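Local atomic coordinates of putative antidote protein of plasmid maintenance system (Nostoc punctiforme, PDB entry 3CEC), a protein that probably binds DNA through a helix-turn-helix domain, as the putative antidote of a plasmid maintenance system. Residues I32-F37 and V43-I48. Numbering follows the deposited sequence. Where two conformers were deposited one is given.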
ATOM      1  N   ILE A  32     -11.491  13.207  -6.481  1.00 11.09           N
ATOM      2  CA  ILE A  32     -10.285  13.674  -7.168  1.00 12.27           C
ATOM      3  C   ILE A  32      -9.563  12.472  -7.783  1.00 12.97           C
ATOM      4  O   ILE A  32      -9.825  11.291  -7.463  1.00 13.64           O
ATOM      5  CB  ILE A  32      -9.339  14.512  -6.316  1.00 15.26           C
ATOM      6  CG1 ILE A  32      -8.678  13.696  -5.210  1.00 12.75           C
ATOM      7  CG2 ILE A  32     -10.098  15.755  -5.671  1.00 14.57           C
ATOM      8  CD1 ILE A  32      -7.518  14.400  -4.485  1.00 14.08           C
ATOM      9  N   ASN A  33      -8.685  12.772  -8.722  1.00 11.43           N
ATOM     10  CA  ASN A  33      -8.011  11.699  -9.405  1.00 10.73           C
ATOM     11  C   ASN A  33      -6.586  11.527  -8.910  1.00  9.98           C
ATOM     12  O   ASN A  33      -6.104  12.299  -8.087  1.00  9.93           O
ATOM     13  CB  ASN A  33      -8.078  11.833 -10.942  1.00 10.93           C
ATOM     14  CG  ASN A  33      -7.389  13.093 -11.456  1.00 12.37           C
ATOM     15  OD1 ASN A  33      -6.398  13.534 -10.902  1.00 15.03           O
ATOM     16  ND2 ASN A  33      -7.847  13.609 -12.596  1.00 13.69           N
ATOM     17  N   THR A  34      -5.924  10.504  -9.486  1.00 11.50           N
ATOM     18  CA  THR A  34      -4.581  10.138  -9.007  1.00 11.07           C
ATOM     19  C   THR A  34      -3.614  11.259  -9.326  1.00 10.33           C
ATOM     20  O   THR A  34      -2.712  11.582  -8.542  1.00 11.13           O
ATOM     21  CB  THR A  34      -4.053   8.812  -9.563  1.00 10.34           C
ATOM     22  OG1 THR A  34      -4.100   8.859 -11.012  1.00 13.92           O
ATOM     23  CG2 THR A  34      -4.931   7.632  -9.141  1.00 11.62           C
ATOM     24  N   ALA A  35      -3.781  11.895 -10.481  1.00 10.72           N
ATOM     25  CA  ALA A  35      -2.864  13.013 -10.867  1.00 10.91           C
ATOM     26  C   ALA A  35      -2.971  14.212  -9.930  1.00 11.48           C
ATOM     27  O   ALA A  35      -1.955  14.809  -9.546  1.00 13.08           O
ATOM     28  CB  ALA A  35      -3.130  13.403 -12.353  1.00 13.03           C
ATOM     29  N   ASN A  36      -4.199  14.505  -9.502  1.00 11.70           N
ATOM     30  CA  ASN A  36      -4.498  15.606  -8.594  1.00 14.19           C
ATOM     31  C   ASN A  36      -3.824  15.286  -7.255  1.00 11.44           C
ATOM     32  O   ASN A  36      -3.178  16.119  -6.612  1.00 13.07           O
ATOM     33  CB  ASN A  36      -5.993  15.732  -8.262  1.00 13.83           C
ATOM     34  CG  ASN A  36      -6.902  15.988  -9.469  1.00 25.04           C
ATOM     35  OD1 ASN A  36      -8.107  15.581  -9.474  1.00 20.69           O
ATOM     36  ND2 ASN A  36      -6.373  16.719 -10.445  1.00 20.87           N
ATOM     37  N   PHE A  37      -3.920  14.029  -6.851  1.00 10.23           N
ATOM     38  CA  PHE A  37      -3.415  13.671  -5.520  1.00 10.82           C
ATOM     39  C   PHE A  37      -1.893  13.627  -5.563  1.00 10.49           C
ATOM     40  O   PHE A  37      -1.208  14.062  -4.615  1.00 10.97           O
ATOM     41  CB  PHE A  37      -3.948  12.311  -5.103  1.00  9.82           C
ATOM     42  CG  PHE A  37      -3.699  11.980  -3.657  1.00  8.68           C
ATOM     43  CD1 PHE A  37      -4.099  12.843  -2.658  1.00 11.72           C
ATOM     44  CD2 PHE A  37      -3.226  10.720  -3.306  1.00  7.44           C
ATOM     45  CE1 PHE A  37      -3.876  12.517  -1.327  1.00 12.19           C
ATOM     46  CE2 PHE A  37      -3.052  10.396  -1.979  1.00 12.48           C
ATOM     47  CZ  PHE A  37      -3.371  11.249  -1.014  1.00 11.99           C
ATOM     48  N   VAL A  43       4.689  13.782  -5.700  1.00  9.30           N
ATOM     49  CA  VAL A  43       5.256  12.598  -6.375  1.00  6.57           C
ATOM     50  C   VAL A  43       4.564  12.462  -7.734  1.00  8.70           C
ATOM     51  O   VAL A  43       3.639  13.183  -8.027  1.00  8.84           O
ATOM     52  CB  VAL A  43       5.068  11.299  -5.592  1.00  8.77           C
ATOM     53  CG1 VAL A  43       5.791  11.435  -4.206  1.00 10.84           C
ATOM     54  CG2 VAL A  43       3.623  10.864  -5.445  1.00  9.50           C
ATOM     55  N   SER A  44       5.018  11.548  -8.540  1.00  7.48           N
ATOM     56  CA  SER A  44       4.428  11.407  -9.868  1.00  8.24           C
ATOM     57  C   SER A  44       3.090  10.682  -9.797  1.00  9.97           C
ATOM     58  O   SER A  44       2.818   9.881  -8.881  1.00 10.44           O
ATOM     59  CB  SER A  44       5.360  10.633 -10.768  1.00 10.28           C
ATOM     60  OG  SER A  44       5.446   9.245 -10.470  1.00 11.03           O
ATOM     61  N   ASN A  45       2.302  10.862 -10.850  1.00 11.05           N
ATOM     62  CA  ASN A  45       1.033  10.157 -10.987  1.00  9.43           C
ATOM     63  C   ASN A  45       1.296   8.665 -11.021  1.00  9.91           C
ATOM     64  O   ASN A  45       0.616   7.907 -10.379  1.00 12.66           O
ATOM     65  CB  ASN A  45       0.359  10.609 -12.275  1.00 11.37           C
ATOM     66  CG  ASN A  45      -1.002  10.037 -12.450  1.00 18.98           C
ATOM     67  OD1 ASN A  45      -1.683   9.730 -11.496  1.00 18.44           O
ATOM     68  ND2 ASN A  45      -1.391   9.845 -13.701  1.00 31.46           N
ATOM     69  N   GLN A  46       2.327   8.276 -11.769  0.50 10.30           N
ATOM     70  CA  GLN A  46       2.711   6.887 -11.912  0.50 10.94           C
ATOM     71  C   GLN A  46       2.937   6.260 -10.549  0.50 10.13           C
ATOM     72  O   GLN A  46       2.415   5.202 -10.235  0.50 10.00           O
ATOM     73  CB  GLN A  46       3.966   6.778 -12.776  0.50 13.52           C
ATOM     74  CG  GLN A  46       4.378   5.373 -13.048  0.50 20.59           C
ATOM     75  CD  GLN A  46       3.446   4.693 -14.008  0.50 28.72           C
ATOM     76  OE1 GLN A  46       2.777   5.356 -14.820  0.50 26.19           O
ATOM     77  NE2 GLN A  46       3.389   3.359 -13.935  0.50 19.73           N
ATOM     78  N   THR A  47       3.682   6.968  -9.713  1.00 10.69           N
ATOM     79  CA  THR A  47       4.062   6.455  -8.391  1.00 11.72           C
ATOM     80  C   THR A  47       2.782   6.188  -7.580  1.00 11.96           C
ATOM     81  O   THR A  47       2.600   5.115  -6.994  1.00 11.51           O
ATOM     82  CB  THR A  47       4.997   7.414  -7.656  1.00 12.28           C
ATOM     83  OG1 THR A  47       6.272   7.394  -8.284  1.00 13.41           O
ATOM     84  CG2 THR A  47       5.092   7.015  -6.152  1.00 15.03           C
ATOM     85  N   ILE A  48       1.830   7.110  -7.630  1.00 11.51           N
ATOM     86  CA  ILE A  48       0.578   6.949  -6.879  1.00 11.86           C
ATOM     87  C   ILE A  48      -0.224   5.807  -7.462  1.00 10.90           C
ATOM     88  O   ILE A  48      -0.805   4.999  -6.758  1.00 12.41           O
ATOM     89  CB  ILE A  48      -0.257   8.272  -6.835  1.00 16.03           C
ATOM     90  CG1 ILE A  48       0.453   9.223  -5.900  1.00 20.05           C
ATOM     91  CG2 ILE A  48      -1.707   8.052  -6.324  1.00 23.88           C
ATOM     92  CD1 ILE A  48       0.684   8.674  -4.489  1.00 28.25           C
TER
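Thr-34 and Asn-45, each in the first turn of its helix, make a polar link between helices 34-41 and 45-52. The hydroxyl OG1 of Thr-34 donates to OD1 of Asn-45 over 2.6 Å, lying in the carbonyl plane and on a lone pair, while the side chains cross at about a right angle. With its CG anti to the backbone N (chi1 -175°), Asn-45 carries its amide across to the start of the partner helix, where CG rests 4.0 Å from the methyl CB of Ala-35. Thr-34 OG1 is also paired with Gln-49, one turn further along helix 45-52.

The apolar contacts lie deeper. Ile-48 CG2 comes 4.1 Å from Thr-34 CB and meets the edge of the Phe-37 ring, near its plane, 4.3 Å from CD2. A valine in place of Thr-34 would probably leave the carbonyl oxygen of Asn-45 without its hydroxyl donor and its amide freer to turn.

Both helix starts are capped: Asn-33 N donates almost straight to Asn-36 OD1 (3.0 Å, 178°) in a capping box whose other half, at Asn-33 OD1, is less certain, and Ser-44 OG accepts from Thr-47 N. Phe-37 continues inward against helices 19-30 and 60-70. Two short helices joined by a tight turn and sharing an apolar core are characteristic of the helix-turn-helix, whose second helix, here probably 45-52, is typically the DNA-recognition helix.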